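Local coordinates for nitroreductase family protein (Lactobacillus plantarum, PDB 4QLY), which probably catalyses the FMN-dependent, NADH-driven reduction of enone fatty acids such as 10-oxo-octadecenoate within the pathway that saturates polyunsaturated fatty acids, at residues 21-26 and 201-206; 47-52 and 149-154; 167-172 and 193-198. One frame throughout, in Å; residues are numbered along the deposited sequence.

Contact 1: 21-26 and 201-206; sequences NRHSVR and QEPLHT. With FMN (flavin mononucleotide), chain E.
One water, held by Ser24 O, Arg26 NH1 and Leu204 N, joins 21-26 to 201-206. It donates to Ser24 O at 2.6 Å and accepts from the other two. A second water accepts from Arg26 NH1 and donates to Leu204 O and to FMN O1P. Direct contact falls mainly to Pro203. Its CB lies 3.2 Å from Ser24 O, and its CG lies 3.6 Å from His23 CB, with the two side chains slanting past each other. The 21-26 side also holds the cofactor. Ser24 N gives a nearly straight bond to FMN O1P (2.7 Å, 174°). Arg22 NH1 meets FMN O3P at the guanidinium edge, 2.8 Å away, and Ser24 OG binds the same oxygen. Extended from CG to NE (chi2 -177°, chi3 173°), Arg26 spans the distance from the loop to the flavin. Its NE donates to FMN O2 at 2.7 Å, and its NH2 donates in plane to FMN N1 at 3.2 Å. Ser24 CB covers part of one face of this guanidinium. The positive charge there would probably stabilise negative charge at N1 and O2 of the reduced flavin. Segment 21-26 follows helix 15-20, and segment 201-206 follows strand 188-197. Val25 pairs through its backbone with Ala166 of strand 165-169, while Arg22 packs on Arg160 of helix 137-161.

Contact 2: 47-52 and 149-154; sequences ATAPSA and SVVGMQ. With FMN (flavin mononucleotide), chain F.
The FMN-binding loop 47-52 packs on helix 137-161 through Thr48 and Ala49, which meet Gln154, Val150 and Val151. Gln154 NE2 donates to Thr48 OG1 over 3.2 Å, with an angle of 149° at the hydrogen. The hydroxyl lies close to the amide plane of Gln154, and the two side chains cross at about a right angle. The same NE2 also binds Ala46 O, and Thr48 OG1 is bonded to Glu45 O. The buried amide is therefore held by the last turn of helix 36-46 as well as by the loop. Ala49 points its methyl at the helix. Its CB lies 4.2 Å from Val150 CG2 and also touches the backbone of Val151. Val151 CG2 reaches Ala47 CA at 3.8 Å. With CG1 anti to the carbonyl carbon (chi1 -64°), Val150 CG2 falls between the backbone N and that carbon and comes within 3.4 Å of Pro50 O. As in nitroreductases generally, the flavin sits at the dimer interface, and the FMN beside this loop is held largely by the second subunit. Thr48 O accepts from Arg22 NH2 of that subunit, and Ala49 O from its Arg208. Pro50 CB lies 3.1 Å from FMN O3', and Ser51 N makes a weak bond to the same oxygen. Further along, Ala52 CB rests 3.8 Å from FMN C6, against the dimethylbenzene end of the flavin.

Contact 3: 167-172 and 193-198; sequences NAFSGI and GIAIGK. With FMN (flavin mononucleotide), chain E.
Strands 167-169 and 193-197 run antiparallel, their axes 4.7 Å apart at closest approach, with an angle of 155° between their directions. Asn167 and Ala195 form one hydrogen-bonded pair, each N donating to the other's O at 2.9 Å. Phe169 and Gly193 form the next. Its Gly193 N to Phe169 O bond is the shortest of the four, 2.7 Å, and is nearly straight. Between them Ala168 faces Ile194 as a non-hydrogen-bonded pair, and Ala168 CA makes a CA-H...O contact with Gly193 O. The ring of Phe169 folds back over the neighbouring strand, because CG stands between the backbone N and the carbonyl carbon (chi1 63°). Gly193 CA then lies over the ring face in a CH-pi contact, 4.0 Å from the centroid. Gly193 has no side chain to block this approach. Phe169 CE1 also touches Ala195 CB at 4.1 Å. On the other face of the sheet Ala168 CB meets Ile194 CD1 at 3.7 Å, and Ile194 packs on Leu155 and Leu156 of helix 137-161. Beyond the strand the chain binds the flavin. Gly171 is the centre of an inverse gamma turn, and its N bonds weakly to FMN O4. Ser170 N donates to FMN N5 at 3.0 Å. A backbone N-H offered to N5, the atom that takes up hydride from NAD(P)H, is a familiar feature of flavin sites such as that of the nitroreductases.

How the contacts relate
Contacts 2 and 3 are buried, while contact 1 lies farther out and includes exposed residues. Their chemistry differs accordingly. Contact 1 depends on waters and a proline. Contact 2 combines apolar loop-to-helix packing with one hydrogen bond from a side-chain amide, and contact 3 is a ladder of backbone bonds. Contacts 1 and 3 bind the same FMN from different parts, phosphate and N1/O2 against N5/O4. They meet where Ser24 OG probably bonds to Asn167 ND2. Contact 2 instead borders the other FMN, across the dimer interface. Helix 137-161 ties it to the rest: Met153 packs on Arg22 of contact 1, and Gly152 O touches Ile194 of contact 3.

Contact 1: 21-26 and 201-206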
loop_
_atom_site.group_PDB
_atom_site.type_symbol
_atom_site.label_atom_id
_atom_site.label_comp_id
_atom_site.label_asym_id
_atom_site.label_seq_id
_atom_site.Cartn_x
_atom_site.Cartn_y
_atom_site.Cartn_z
ATOM N N ASN A 21 0.378 1.909 -17.217
ATOM C CA ASN A 21 -0.872 1.764 -17.965
ATOM C C ASN A 21 -1.944 1.021 -17.177
ATOM O O ASN A 21 -2.986 0.629 -17.723
ATOM C CB ASN A 21 -0.621 1.069 -19.302
ATOM C CG ASN A 21 0.098 1.968 -20.298
ATOM O OD1 ASN A 21 -0.197 3.168 -20.403
ATOM N ND2 ASN A 21 1.058 1.397 -21.022
ATOM N N ARG A 22 -1.686 0.839 -15.884
ATOM C CA ARG A 22 -2.660 0.233 -14.987
ATOM C C ARG A 22 -3.840 1.173 -14.765
ATOM O O ARG A 22 -3.656 2.314 -14.350
ATOM C CB ARG A 22 -2.017 -0.122 -13.638
ATOM C CG ARG A 22 -3.006 -0.740 -12.661
ATOM C CD ARG A 22 -2.759 -0.294 -11.223
ATOM N NE ARG A 22 -2.806 1.163 -11.077
ATOM C CZ ARG A 22 -3.919 1.892 -11.022
ATOM N NH1 ARG A 22 -5.118 1.319 -11.134
ATOM N NH2 ARG A 22 -3.831 3.207 -10.873
ATOM N N HIS A 23 -5.048 0.703 -15.055
ATOM C CA HIS A 23 -6.259 1.425 -14.662
ATOM C C HIS A 23 -7.198 0.483 -13.923
ATOM O O HIS A 23 -7.023 -0.732 -13.968
ATOM C CB HIS A 23 -6.981 2.031 -15.876
ATOM C CG HIS A 23 -6.050 2.599 -16.898
ATOM N ND1 HIS A 23 -5.518 3.868 -16.796
ATOM C CD2 HIS A 23 -5.543 2.066 -18.033
ATOM C CE1 HIS A 23 -4.719 4.088 -17.824
ATOM N NE2 HIS A 23 -4.708 3.008 -18.586
ATOM N N SER A 24 -8.174 1.050 -13.228
ATOM C CA SER A 24 -9.218 0.253 -12.629
ATOM C C SER A 24 -10.173 -0.243 -13.711
ATOM O O SER A 24 -10.962 0.535 -14.285
ATOM C CB SER A 24 -9.977 1.049 -11.573
ATOM O OG SER A 24 -9.174 1.218 -10.423
ATOM N N VAL A 25 -10.075 -1.531 -14.010
ATOM C CA VAL A 25 -11.033 -2.178 -14.914
ATOM C C VAL A 25 -12.205 -2.688 -14.095
ATOM O O VAL A 25 -12.005 -3.353 -13.077
ATOM C CB VAL A 25 -10.380 -3.330 -15.687
ATOM C CG1 VAL A 25 -11.419 -4.127 -16.444
ATOM C CG2 VAL A 25 -9.306 -2.776 -16.629
ATOM N N ARG A 26 -13.426 -2.371 -14.510
ATOM C CA ARG A 26 -14.575 -2.675 -13.664
ATOM C C ARG A 26 -15.581 -3.584 -14.362
ATOM O O ARG A 26 -16.577 -3.999 -13.778
ATOM C CB ARG A 26 -15.252 -1.385 -13.207
ATOM C CG ARG A 26 -14.370 -0.483 -12.347
ATOM C CD ARG A 26 -15.130 0.754 -11.858
ATOM N NE ARG A 26 -14.328 1.528 -10.909
ATOM C CZ ARG A 26 -13.477 2.497 -11.252
ATOM N NH1 ARG A 26 -13.318 2.823 -12.525
ATOM N NH2 ARG A 26 -12.773 3.135 -10.316
ATOM N N GLN A 201 -14.202 -4.148 -20.940
ATOM C CA GLN A 201 -14.573 -2.768 -21.268
ATOM C C GLN A 201 -13.450 -1.807 -20.927
ATOM O O GLN A 201 -12.739 -1.991 -19.930
ATOM C CB GLN A 201 -15.861 -2.359 -20.535
ATOM C CG GLN A 201 -16.371 -0.962 -20.876
ATOM C CD GLN A 201 -17.681 -0.598 -20.171
ATOM O OE1 GLN A 201 -18.700 -1.278 -20.333
ATOM N NE2 GLN A 201 -17.659 0.493 -19.405
ATOM N N GLU A 202 -13.288 -0.795 -21.775
ATOM C CA GLU A 202 -12.295 0.244 -21.573
ATOM C C GLU A 202 -12.508 0.891 -20.212
ATOM O O GLU A 202 -13.626 1.294 -19.883
ATOM C CB GLU A 202 -12.384 1.286 -22.689
ATOM C CG GLU A 202 -11.221 2.256 -22.750
ATOM C CD GLU A 202 -10.011 1.669 -23.452
ATOM O OE1 GLU A 202 -10.024 0.454 -23.760
ATOM O OE2 GLU A 202 -9.047 2.428 -23.702
ATOM N N PRO A 203 -11.444 0.964 -19.401
ATOM C CA PRO A 203 -11.588 1.557 -18.068
ATOM C C PRO A 203 -11.798 3.071 -18.138
ATOM O O PRO A 203 -11.284 3.724 -19.056
ATOM C CB PRO A 203 -10.265 1.208 -17.384
ATOM C CG PRO A 203 -9.288 1.037 -18.501
ATOM C CD PRO A 203 -10.067 0.517 -19.676
ATOM N N LEU A 204 -12.567 3.608 -17.193
ATOM C CA LEU A 204 -12.746 5.056 -17.072
ATOM C C LEU A 204 -11.391 5.748 -16.978
ATOM O O LEU A 204 -10.533 5.342 -16.184
ATOM C CB LEU A 204 -13.597 5.404 -15.840
ATOM C CG LEU A 204 -15.127 5.261 -15.894
ATOM C CD1 LEU A 204 -15.564 3.848 -16.238
ATOM C CD2 LEU A 204 -15.763 5.712 -14.581
ATOM N N HIS A 205 -11.182 6.781 -17.788
ATOM C CA HIS A 205 -9.903 7.486 -17.768
ATOM C C HIS A 205 -9.818 8.356 -16.523
ATOM O O HIS A 205 -10.835 8.872 -16.050
ATOM C CB HIS A 205 -9.716 8.337 -19.027
ATOM C CG HIS A 205 -8.403 9.062 -19.076
ATOM N ND1 HIS A 205 -7.190 8.406 -19.145
ATOM C CD2 HIS A 205 -8.111 10.385 -19.039
ATOM C CE1 HIS A 205 -6.211 9.294 -19.168
ATOM N NE2 HIS A 205 -6.743 10.503 -19.104
ATOM N N THR A 206 -8.614 8.498 -15.974
ATOM C CA THR A 206 -8.413 9.412 -14.855
ATOM C C THR A 206 -7.145 10.246 -15.050
ATOM O O THR A 206 -6.275 9.935 -15.872
ATOM C CB THR A 206 -8.320 8.678 -13.467
ATOM O OG1 THR A 206 -7.222 7.761 -13.460
ATOM C CG2 THR A 206 -9.611 7.926 -13.122
HETATM N N1 FMN E . -13.269 1.885 -7.384
HETATM C C2 FMN E . -14.623 1.589 -7.361
HETATM O O2 FMN E . -15.253 1.587 -8.409
HETATM N N3 FMN E . -15.276 1.299 -6.184
HETATM C C4 FMN E . -14.578 1.291 -4.998
HETATM O O4 FMN E . -15.157 1.023 -3.933
HETATM C C4A FMN E . -13.215 1.586 -5.018
HETATM N N5 FMN E . -12.508 1.573 -3.839
HETATM C C5A FMN E . -11.157 1.832 -3.842
HETATM C C6 FMN E . -10.489 1.780 -2.630
HETATM C C7 FMN E . -9.133 2.034 -2.582
HETATM C C7M FMN E . -8.419 1.993 -1.263
HETATM C C8 FMN E . -8.443 2.328 -3.748
HETATM C C8M FMN E . -6.964 2.598 -3.654
HETATM C C9 FMN E . -9.114 2.373 -4.975
HETATM C C9A FMN E . -10.488 2.123 -5.031
HETATM N N10 FMN E . -11.206 2.154 -6.233
HETATM C C10 FMN E . -12.559 1.879 -6.210
HETATM C "C1'" FMN E . -10.561 2.475 -7.564
HETATM C "C2'" FMN E . -10.328 4.007 -7.710
HETATM O "O2'" FMN E . -11.512 4.726 -7.997
HETATM C "C3'" FMN E . -9.329 4.361 -8.812
HETATM O "O3'" FMN E . -8.098 3.780 -8.462
HETATM C "C4'" FMN E . -9.076 5.873 -9.003
HETATM O "O4'" FMN E . -10.205 6.549 -9.509
HETATM C "C5'" FMN E . -7.929 6.050 -9.986
HETATM O "O5'" FMN E . -8.304 5.415 -11.185
HETATM P P FMN E . -7.388 4.285 -11.867
HETATM O O1P FMN E . -8.112 3.724 -13.069
HETATM O O2P FMN E . -6.036 4.813 -12.271
HETATM O O3P FMN E . -7.223 3.147 -10.861
HETATM O O HOH W 1 -7.714 5.353 -15.255
HETATM O O HOH W 2 -13.202 1.583 -15.221
HETATM O O HOH W 3 -10.688 4.277 -13.670
HETATM O O HOH W 4 -14.170 -1.282 -17.184
#

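Contact 2: 47-52 and 149-154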
loop_
_atom_site.group_PDB
_atom_site.type_symbol
_atom_site.label_atom_id
_atom_site.label_comp_id
_atom_site.label_asym_id
_atom_site.label_seq_id
_atom_site.Cartn_x
_atom_site.Cartn_y
_atom_site.Cartn_z
ATOM N N ALA A 47 2.828 -11.358 -2.401
ATOM C CA ALA A 47 3.278 -11.435 -1.014
ATOM C C ALA A 47 4.796 -11.307 -0.847
ATOM O O ALA A 47 5.288 -11.312 0.272
ATOM C CB ALA A 47 2.789 -12.764 -0.367
ATOM N N THR A 48 5.534 -11.193 -1.946
ATOM C CA THR A 48 6.927 -10.729 -1.871
ATOM C C THR A 48 7.022 -9.293 -1.335
ATOM O O THR A 48 8.125 -8.781 -1.108
ATOM C CB THR A 48 7.629 -10.788 -3.251
ATOM O OG1 THR A 48 7.001 -9.876 -4.166
ATOM C CG2 THR A 48 7.557 -12.218 -3.838
ATOM N N ALA A 49 5.866 -8.649 -1.135
ATOM C CA ALA A 49 5.794 -7.278 -0.607
ATOM C C ALA A 49 6.502 -7.148 0.731
ATOM O O ALA A 49 6.586 -8.130 1.483
ATOM C CB ALA A 49 4.318 -6.833 -0.460
ATOM N N PRO A 50 6.997 -5.933 1.041
ATOM C CA PRO A 50 7.578 -5.674 2.356
ATOM C C PRO A 50 6.480 -5.529 3.423
ATOM O O PRO A 50 5.309 -5.372 3.083
ATOM C CB PRO A 50 8.341 -4.367 2.149
ATOM C CG PRO A 50 7.520 -3.627 1.090
ATOM C CD PRO A 50 6.972 -4.722 0.193
ATOM N N SER A 51 6.864 -5.622 4.694
ATOM C CA SER A 51 5.951 -5.425 5.820
ATOM C C SER A 51 6.793 -5.137 7.064
ATOM O O SER A 51 7.892 -5.680 7.199
ATOM C CB SER A 51 5.050 -6.644 6.031
ATOM O OG SER A 51 5.800 -7.828 6.283
ATOM N N ALA A 52 6.291 -4.289 7.965
ATOM C CA ALA A 52 7.020 -3.955 9.192
ATOM C C ALA A 52 7.340 -5.233 9.963
ATOM O O ALA A 52 6.463 -6.076 10.145
ATOM C CB ALA A 52 6.220 -2.979 10.066
ATOM N N SER A 149 -2.330 -3.005 2.218
ATOM C CA SER A 149 -2.318 -2.083 1.085
ATOM C C SER A 149 -1.116 -2.301 0.166
ATOM O O SER A 149 -1.273 -2.293 -1.048
ATOM C CB SER A 149 -2.334 -0.647 1.580
ATOM O OG SER A 149 -3.466 -0.419 2.405
ATOM N N VAL A 150 0.078 -2.492 0.732
ATOM C CA VAL A 150 1.237 -2.687 -0.127
ATOM C C VAL A 150 1.122 -4.016 -0.886
ATOM O O VAL A 150 1.452 -4.071 -2.068
ATOM C CB VAL A 150 2.571 -2.613 0.653
ATOM C CG1 VAL A 150 2.766 -1.201 1.256
ATOM C CG2 VAL A 150 2.664 -3.701 1.742
ATOM N N VAL A 151 0.638 -5.078 -0.235
ATOM C CA VAL A 151 0.457 -6.333 -0.953
ATOM C C VAL A 151 -0.703 -6.219 -1.961
ATOM O O VAL A 151 -0.640 -6.788 -3.056
ATOM C CB VAL A 151 0.240 -7.543 0.025
ATOM C CG1 VAL A 151 -1.156 -7.552 0.634
ATOM C CG2 VAL A 151 0.535 -8.847 -0.686
ATOM N N GLY A 152 -1.745 -5.467 -1.617
ATOM C CA GLY A 152 -2.810 -5.185 -2.569
ATOM C C GLY A 152 -2.296 -4.465 -3.810
ATOM O O GLY A 152 -2.638 -4.809 -4.945
ATOM N N MET A 153 -1.447 -3.469 -3.593
ATOM C CA MET A 153 -0.835 -2.760 -4.709
ATOM C C MET A 153 -0.015 -3.720 -5.578
ATOM O O MET A 153 -0.066 -3.663 -6.800
ATOM C CB MET A 153 0.049 -1.615 -4.201
ATOM C CG MET A 153 0.649 -0.758 -5.313
ATOM S SD MET A 153 -0.615 0.212 -6.199
ATOM C CE MET A 153 -0.608 -0.617 -7.778
ATOM N N GLN A 154 0.739 -4.612 -4.956
ATOM C CA GLN A 154 1.521 -5.541 -5.762
ATOM C C GLN A 154 0.600 -6.514 -6.514
ATOM O O GLN A 154 0.876 -6.882 -7.654
ATOM C CB GLN A 154 2.533 -6.296 -4.899
ATOM C CG GLN A 154 3.675 -5.396 -4.444
ATOM C CD GLN A 154 5.020 -6.098 -4.455
ATOM O OE1 GLN A 154 6.031 -5.501 -4.800
ATOM N NE2 GLN A 154 5.037 -7.373 -4.079
HETATM N N1 FMN F . 12.842 -1.713 8.093
HETATM C C2 FMN F . 13.655 -1.152 9.058
HETATM O O2 FMN F . 14.832 -1.482 9.104
HETATM N N3 FMN F . 13.175 -0.233 9.964
HETATM C C4 FMN F . 11.861 0.135 9.932
HETATM O O4 FMN F . 11.420 0.955 10.742
HETATM C C4A FMN F . 11.036 -0.433 8.967
HETATM N N5 FMN F . 9.728 -0.059 8.919
HETATM C C5A FMN F . 8.907 -0.586 7.954
HETATM C C6 FMN F . 7.580 -0.173 7.924
HETATM C C7 FMN F . 6.725 -0.688 6.967
HETATM C C7M FMN F . 5.297 -0.211 6.955
HETATM C C8 FMN F . 7.206 -1.613 6.035
HETATM C C8M FMN F . 6.299 -2.195 4.986
HETATM C C9 FMN F . 8.533 -2.036 6.077
HETATM C C9A FMN F . 9.392 -1.520 7.038
HETATM N N10 FMN F . 10.720 -1.907 7.090
HETATM C C10 FMN F . 11.529 -1.349 8.049
HETATM C "C1'" FMN F . 11.297 -2.923 6.143
HETATM C "C2'" FMN F . 10.928 -4.345 6.679
HETATM O "O2'" FMN F . 11.663 -4.760 7.836
HETATM C "C3'" FMN F . 11.092 -5.404 5.595
HETATM O "O3'" FMN F . 10.307 -5.071 4.478
HETATM C "C4'" FMN F . 10.707 -6.833 5.995
HETATM O "O4'" FMN F . 11.520 -7.311 7.056
HETATM C "C5'" FMN F . 10.866 -7.707 4.756
HETATM O "O5'" FMN F . 12.193 -7.561 4.270
HETATM P P FMN F . 12.449 -7.119 2.742
HETATM O O1P FMN F . 11.677 -8.023 1.812
HETATM O O2P FMN F . 13.928 -7.088 2.400
HETATM O O3P FMN F . 11.914 -5.700 2.587
#

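Contact 3: 167-172 and 193-198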
loop_
_atom_site.group_PDB
_atom_site.type_symbol
_atom_site.label_atom_id
_atom_site.label_comp_id
_atom_site.label_asym_id
_atom_site.label_seq_id
_atom_site.Cartn_x
_atom_site.Cartn_y
_atom_site.Cartn_z
ATOM N N ASN A 167 -9.394 -4.310 -10.242
ATOM C CA ASN A 167 -9.932 -3.146 -9.578
ATOM C C ASN A 167 -9.889 -3.335 -8.076
ATOM O O ASN A 167 -10.397 -4.343 -7.565
ATOM C CB ASN A 167 -11.363 -2.872 -10.014
ATOM C CG ASN A 167 -12.025 -1.823 -9.148
ATOM O OD1 ASN A 167 -13.084 -2.059 -8.566
ATOM N ND2 ASN A 167 -11.375 -0.665 -9.020
ATOM N N ALA A 168 -9.273 -2.380 -7.376
ATOM C CA ALA A 168 -9.316 -2.355 -5.918
ATOM C C ALA A 168 -10.568 -1.625 -5.491
ATOM O O ALA A 168 -10.929 -0.600 -6.078
ATOM C CB ALA A 168 -8.074 -1.673 -5.327
ATOM N N PHE A 169 -11.223 -2.120 -4.452
ATOM C CA PHE A 169 -12.415 -1.434 -3.961
ATOM C C PHE A 169 -12.609 -1.611 -2.462
ATOM O O PHE A 169 -12.268 -2.650 -1.901
ATOM C CB PHE A 169 -13.661 -1.897 -4.735
ATOM C CG PHE A 169 -13.991 -3.357 -4.565
ATOM C CD1 PHE A 169 -13.425 -4.315 -5.402
ATOM C CD2 PHE A 169 -14.881 -3.773 -3.584
ATOM C CE1 PHE A 169 -13.732 -5.660 -5.255
ATOM C CE2 PHE A 169 -15.187 -5.134 -3.426
ATOM C CZ PHE A 169 -14.614 -6.068 -4.264
ATOM N N SER A 170 -13.130 -0.573 -1.813
ATOM C CA SER A 170 -13.406 -0.621 -0.377
ATOM C C SER A 170 -14.810 -0.108 -0.122
ATOM O O SER A 170 -15.184 0.187 1.011
ATOM C CB SER A 170 -12.370 0.190 0.428
ATOM O OG SER A 170 -12.351 1.555 0.041
ATOM N N GLY A 171 -15.590 -0.012 -1.192
ATOM C CA GLY A 171 -16.975 0.395 -1.075
ATOM C C GLY A 171 -17.744 -0.770 -0.496
ATOM O O GLY A 171 -18.418 -1.503 -1.221
ATOM N N ILE A 172 -17.626 -0.959 0.811
ATOM C CA ILE A 172 -18.168 -2.152 1.450
ATOM C C ILE A 172 -18.811 -1.840 2.783
ATOM O O ILE A 172 -18.670 -0.733 3.324
ATOM C CB ILE A 172 -17.082 -3.239 1.713
ATOM C CG1 ILE A 172 -16.045 -2.725 2.719
ATOM C CG2 ILE A 172 -16.428 -3.712 0.430
ATOM C CD1 ILE A 172 -14.984 -3.744 3.081
ATOM N N GLY A 193 -11.021 -5.042 -1.491
ATOM C CA GLY A 193 -11.212 -6.161 -2.394
ATOM C C GLY A 193 -10.413 -5.926 -3.661
ATOM O O GLY A 193 -10.244 -4.788 -4.082
ATOM N N ILE A 194 -9.896 -6.994 -4.251
ATOM C CA ILE A 194 -9.210 -6.903 -5.533
ATOM C C ILE A 194 -9.930 -7.801 -6.550
ATOM O O ILE A 194 -9.742 -9.027 -6.557
ATOM C CB ILE A 194 -7.736 -7.329 -5.455
ATOM C CG1 ILE A 194 -6.965 -6.571 -4.353
ATOM C CG2 ILE A 194 -7.072 -7.168 -6.825
ATOM C CD1 ILE A 194 -6.739 -5.075 -4.649
ATOM N N ALA A 195 -10.774 -7.190 -7.382
ATOM C CA ALA A 195 -11.470 -7.911 -8.437
ATOM C C ALA A 195 -10.521 -8.133 -9.590
ATOM O O ALA A 195 -9.876 -7.198 -10.048
ATOM C CB ALA A 195 -12.704 -7.132 -8.903
ATOM N N ILE A 196 -10.437 -9.362 -10.065
ATOM C CA ILE A 196 -9.494 -9.697 -11.125
ATOM C C ILE A 196 -10.194 -10.394 -12.292
ATOM O O ILE A 196 -11.067 -11.254 -12.090
ATOM C CB ILE A 196 -8.369 -10.610 -10.610
ATOM C CG1 ILE A 196 -7.736 -10.013 -9.353
ATOM C CG2 ILE A 196 -7.336 -10.854 -11.701
ATOM C CD1 ILE A 196 -6.567 -10.823 -8.820
ATOM N N GLY A 197 -9.812 -10.026 -13.509
ATOM C CA GLY A 197 -10.382 -10.653 -14.685
ATOM C C GLY A 197 -9.756 -10.183 -15.979
ATOM O O GLY A 197 -8.848 -9.357 -15.977
ATOM N N LYS A 198 -10.245 -10.720 -17.094
ATOM C CA LYS A 198 -9.885 -10.209 -18.409
ATOM C C LYS A 198 -10.775 -8.994 -18.706
ATOM O O LYS A 198 -12.000 -9.070 -18.594
ATOM C CB LYS A 198 -10.050 -11.293 -19.483
ATOM C CG LYS A 198 -9.113 -11.170 -20.686
ATOM C CD LYS A 198 -7.679 -11.492 -20.303
ATOM C CE LYS A 198 -6.803 -11.731 -21.529
ATOM N NZ LYS A 198 -5.496 -12.366 -21.165
HETATM N N1 FMN E . -13.269 1.885 -7.384
HETATM C C2 FMN E . -14.623 1.589 -7.361
HETATM O O2 FMN E . -15.253 1.587 -8.409
HETATM N N3 FMN E . -15.276 1.299 -6.184
HETATM C C4 FMN E . -14.578 1.291 -4.998
HETATM O O4 FMN E . -15.157 1.023 -3.933
HETATM C C4A FMN E . -13.215 1.586 -5.018
HETATM N N5 FMN E . -12.508 1.573 -3.839
HETATM C C5A FMN E . -11.157 1.832 -3.842
HETATM C C6 FMN E . -10.489 1.780 -2.630
HETATM C C7 FMN E . -9.133 2.034 -2.582
HETATM C C7M FMN E . -8.419 1.993 -1.263
HETATM C C8 FMN E . -8.443 2.328 -3.748
HETATM C C8M FMN E . -6.964 2.598 -3.654
HETATM C C9 FMN E . -9.114 2.373 -4.975
HETATM C C9A FMN E . -10.488 2.123 -5.031
HETATM N N10 FMN E . -11.206 2.154 -6.233
HETATM C C10 FMN E . -12.559 1.879 -6.210
HETATM C "C1'" FMN E . -10.561 2.475 -7.564
HETATM C "C2'" FMN E . -10.328 4.007 -7.710
HETATM O "O2'" FMN E . -11.512 4.726 -7.997
HETATM C "C3'" FMN E . -9.329 4.361 -8.812
HETATM O "O3'" FMN E . -8.098 3.780 -8.462
HETATM C "C4'" FMN E . -9.076 5.873 -9.003
HETATM O "O4'" FMN E . -10.205 6.549 -9.509
HETATM C "C5'" FMN E . -7.929 6.050 -9.986
HETATM O "O5'" FMN E . -8.304 5.415 -11.185
HETATM P P FMN E . -7.388 4.285 -11.867
HETATM O O1P FMN E . -8.112 3.724 -13.069
HETATM O O2P FMN E . -6.036 4.813 -12.271
HETATM O O3P FMN E . -7.223 3.147 -10.861
#